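Local coordinates for UPF0053 protein HI_0107 (Haemophilus influenzae, PDB 3LAE) that is of unknown function but may bind flavin adenine dinucleotide, and whose C-terminal transporter-associated domain, part of a CBS-domain membrane protein, is described here, at residues G40-H45 / N71-A76. Numbering follows the deposited sequence. Where two conformers were deposited one is given.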
ATOM      1  N   GLY A  40      -2.026   6.303  -4.128  1.00 10.62           N
ATOM      2  CA  GLY A  40      -3.221   7.138  -4.199  1.00 10.80           C
ATOM      3  C   GLY A  40      -4.216   6.838  -3.078  1.00 11.34           C
ATOM      4  O   GLY A  40      -4.789   7.739  -2.462  1.00 13.84           O
ATOM      5  N   LEU A  41      -4.435   5.563  -2.806  1.00 11.34           N
ATOM      6  CA  LEU A  41      -5.358   5.170  -1.738  1.00 12.51           C
ATOM      7  C   LEU A  41      -4.906   5.718  -0.383  1.00 13.34           C
ATOM      8  O   LEU A  41      -5.710   6.238   0.393  1.00 15.03           O
ATOM      9  CB  LEU A  41      -5.446   3.645  -1.672  1.00 13.49           C
ATOM     10  CG  LEU A  41      -6.396   3.045  -0.644  1.00 15.58           C
ATOM     11  CD1 LEU A  41      -7.818   3.352  -1.060  1.00 17.91           C
ATOM     12  CD2 LEU A  41      -6.155   1.547  -0.499  1.00 19.25           C
ATOM     13  N   ILE A  42      -3.618   5.591  -0.086  1.00 13.33           N
ATOM     14  CA  ILE A  42      -3.104   6.089   1.181  0.50 13.80           C
ATOM     15  C   ILE A  42      -3.213   7.614   1.252  1.00 15.68           C
ATOM     16  O   ILE A  42      -3.675   8.167   2.261  1.00 17.38           O
ATOM     17  CB  ILE A  42      -1.652   5.625   1.429  0.50 12.52           C
ATOM     18  CG1 ILE A  42      -1.594   4.096   1.546  0.50 11.18           C
ATOM     19  CG2 ILE A  42      -1.091   6.265   2.698  0.50 16.56           C
ATOM     20  CD1 ILE A  42      -0.175   3.523   1.443  0.50 10.25           C
ATOM     21  N   LEU A  43      -2.815   8.300   0.185  1.00 15.75           N
ATOM     22  CA  LEU A  43      -2.870   9.762   0.187  1.00 17.20           C
ATOM     23  C   LEU A  43      -4.293  10.284   0.320  1.00 18.58           C
ATOM     24  O   LEU A  43      -4.527  11.297   0.980  1.00 22.65           O
ATOM     25  CB  LEU A  43      -2.219  10.336  -1.070  1.00 16.08           C
ATOM     26  CG  LEU A  43      -0.710  10.157  -1.206  1.00 20.20           C
ATOM     27  CD1 LEU A  43      -0.240  10.692  -2.557  1.00 23.04           C
ATOM     28  CD2 LEU A  43       0.005  10.845  -0.065  1.00 21.42           C
ATOM     29  N   GLU A  44      -5.256   9.594  -0.286  1.00 18.09           N
ATOM     30  CA  GLU A  44      -6.641  10.068  -0.231  1.00 20.06           C
ATOM     31  C   GLU A  44      -7.192   9.973   1.177  1.00 22.04           C
ATOM     32  O   GLU A  44      -8.115  10.700   1.542  1.00 24.07           O
ATOM     33  CB  GLU A  44      -7.531   9.302  -1.211  1.00 23.75           C
ATOM     34  CG  GLU A  44      -7.207   9.620  -2.652  1.00 28.28           C
ATOM     35  CD  GLU A  44      -8.090   8.904  -3.649  1.00 31.25           C
ATOM     36  OE1 GLU A  44      -9.137   8.361  -3.242  1.00 33.92           O
ATOM     37  OE2 GLU A  44      -7.729   8.891  -4.847  1.00 32.41           O
ATOM     38  N   HIS A  45      -6.618   9.082   1.974  1.00 26.98           N
ATOM     39  CA  HIS A  45      -7.117   8.857   3.327  1.00 32.29           C
ATOM     40  C   HIS A  45      -6.435   9.728   4.371  1.00 35.18           C
ATOM     41  O   HIS A  45      -7.032  10.054   5.396  1.00 37.87           O
ATOM     42  CB  HIS A  45      -6.994   7.382   3.710  1.00 34.10           C
ATOM     43  CG  HIS A  45      -8.030   6.509   3.075  1.00 37.88           C
ATOM     44  ND1 HIS A  45      -8.054   6.245   1.723  1.00 39.76           N
ATOM     45  CD2 HIS A  45      -9.077   5.836   3.608  1.00 39.47           C
ATOM     46  CE1 HIS A  45      -9.071   5.447   1.448  1.00 40.49           C
ATOM     47  NE2 HIS A  45      -9.708   5.185   2.576  1.00 39.92           N
ATOM     48  N   ASN A  71       6.952  13.444  -1.965  1.00 29.49           N
ATOM     49  CA  ASN A  71       5.604  13.477  -1.411  1.00 32.56           C
ATOM     50  C   ASN A  71       4.715  12.346  -1.923  1.00 30.52           C
ATOM     51  O   ASN A  71       3.507  12.526  -2.096  1.00 36.44           O
ATOM     52  CB  ASN A  71       4.934  14.824  -1.688  1.00 39.06           C
ATOM     53  CG  ASN A  71       5.600  15.970  -0.951  1.00 44.67           C
ATOM     54  OD1 ASN A  71       5.756  17.059  -1.498  1.00 48.67           O
ATOM     55  ND2 ASN A  71       5.996  15.729   0.298  1.00 45.38           N
HETATM   56  N   MSE A  72       5.313  11.194  -2.234  0.50 22.59           N
HETATM   57  CA  MSE A  72       4.537   9.991  -2.557  0.50 18.67           C
HETATM   58  C   MSE A  72       5.056   8.814  -1.734  0.50 16.00           C
HETATM   59  O   MSE A  72       6.238   8.767  -1.383  0.50 16.98           O
HETATM   60  CB  MSE A  72       4.501   9.672  -4.075  0.50 18.69           C
HETATM   61  CG  MSE A  72       5.667   8.833  -4.661  0.50 20.80           C
HETATM   62 SE   MSE A  72       5.345   7.959  -6.428  0.40 24.39          SE
HETATM   63  CE  MSE A  72       4.541   6.291  -5.768  0.50 18.25           C
ATOM     64  N   ILE A  73       4.161   7.893  -1.388  1.00 13.43           N
ATOM     65  CA  ILE A  73       4.571   6.660  -0.731  0.50 12.46           C
ATOM     66  C   ILE A  73       5.284   5.808  -1.762  1.00 11.86           C
ATOM     67  O   ILE A  73       4.716   5.474  -2.809  1.00 13.89           O
ATOM     68  CB  ILE A  73       3.382   5.860  -0.182  0.50 13.28           C
ATOM     69  CG1 ILE A  73       2.762   6.564   1.027  0.50 15.67           C
ATOM     70  CG2 ILE A  73       3.828   4.455   0.215  0.50 13.17           C
ATOM     71  CD1 ILE A  73       1.796   7.654   0.664  0.50 17.45           C
ATOM     72  N   LYS A  74       6.537   5.472  -1.470  1.00 10.26           N
ATOM     73  CA  LYS A  74       7.339   4.638  -2.367  1.00 11.30           C
ATOM     74  C   LYS A  74       7.259   3.159  -2.007  1.00 10.33           C
ATOM     75  O   LYS A  74       7.167   2.303  -2.885  1.00 13.36           O
ATOM     76  CB  LYS A  74       8.799   5.101  -2.376  1.00 13.21           C
ATOM     77  CG  LYS A  74       8.991   6.466  -3.001  1.00 16.59           C
ATOM     78  CD  LYS A  74       8.765   6.399  -4.496  1.00 20.85           C
ATOM     79  CE  LYS A  74       9.021   7.750  -5.150  1.00 25.48           C
ATOM     80  NZ  LYS A  74       8.768   7.698  -6.618  1.00 27.23           N
ATOM     81  N   GLN A  75       7.306   2.849  -0.718  1.00  9.91           N
ATOM     82  CA  GLN A  75       7.229   1.456  -0.267  1.00  9.08           C
ATOM     83  C   GLN A  75       6.484   1.384   1.047  1.00  9.20           C
ATOM     84  O   GLN A  75       6.665   2.237   1.930  1.00 10.34           O
ATOM     85  CB  GLN A  75       8.634   0.839  -0.089  1.00 13.29           C
ATOM     86  CG  GLN A  75       9.425   0.701  -1.405  1.00 18.33           C
ATOM     87  CD  GLN A  75      10.670  -0.164  -1.295  1.00 23.65           C
ATOM     88  OE1 GLN A  75      10.797  -0.992  -0.395  1.00 26.60           O
ATOM     89  NE2 GLN A  75      11.594   0.020  -2.231  1.00 26.75           N
ATOM     90  N   ALA A  76       5.663   0.351   1.195  1.00 10.59           N
ATOM     91  CA  ALA A  76       4.953   0.106   2.439  1.00 10.89           C
ATOM     92  C   ALA A  76       4.927  -1.383   2.765  1.00 10.47           C
ATOM     93  O   ALA A  76       4.826  -2.224   1.874  1.00 13.19           O
ATOM     94  CB  ALA A  76       3.517   0.648   2.356  1.00 12.99           C
TER
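Ile73 turns its CG1 branch opposite the carbonyl carbon (chi1 -71°) and bends it at the next bond (chi2 83°), which carries CD1 from strand 72-80 to the sheet-facing side of helix 38-45. On the helix, Ile42 places CG2 opposite its backbone N, and Leu43 runs out extended, with chi2 at 176°, to meet Ile73 CD1. The meeting is narrow: all the apolar contacts converge on Ile73 CD1, which lies 3.8 Å from Ile42 CG2 and 3.7 Å from Leu43 CD2. A single methyl of the strand thus rests against branches of two successive helix residues. Each isoleucine has two deposited conformers; one is described, and the exact position of CD1 is tentative. Approach directions differ. The side chains of Ile42 and Ile73 run at a slant to one another, whereas Leu43 and Ile73 pass in opposite senses, and Leu43 CG is 4.0 Å from Ile73 CD1. The other methyl of Leu43, CD1, is 4.2 Å from the carbonyl O of Asn71, at the turn leading into the strand.

With Ile42 and Ile73 buried and Leu43 partly exposed, the contact runs from the interior toward the surface and buries 206 Å² in all. Within the transporter-associated domain it seats helix 38-45 against one face of the five-stranded antiparallel sheet; Ile65 on the adjacent strand 61-69 also touches Ile73, and Ile49 touches Leu43. A polar link comes from the preceding turn of the helix, where Asn39 OD1 accepts a hydrogen bond from Ile73 N. Across the two segments themselves the contact is mainly apolar, which suggests that dispersion and the exclusion of water contribute most between 40-45 and 71-76.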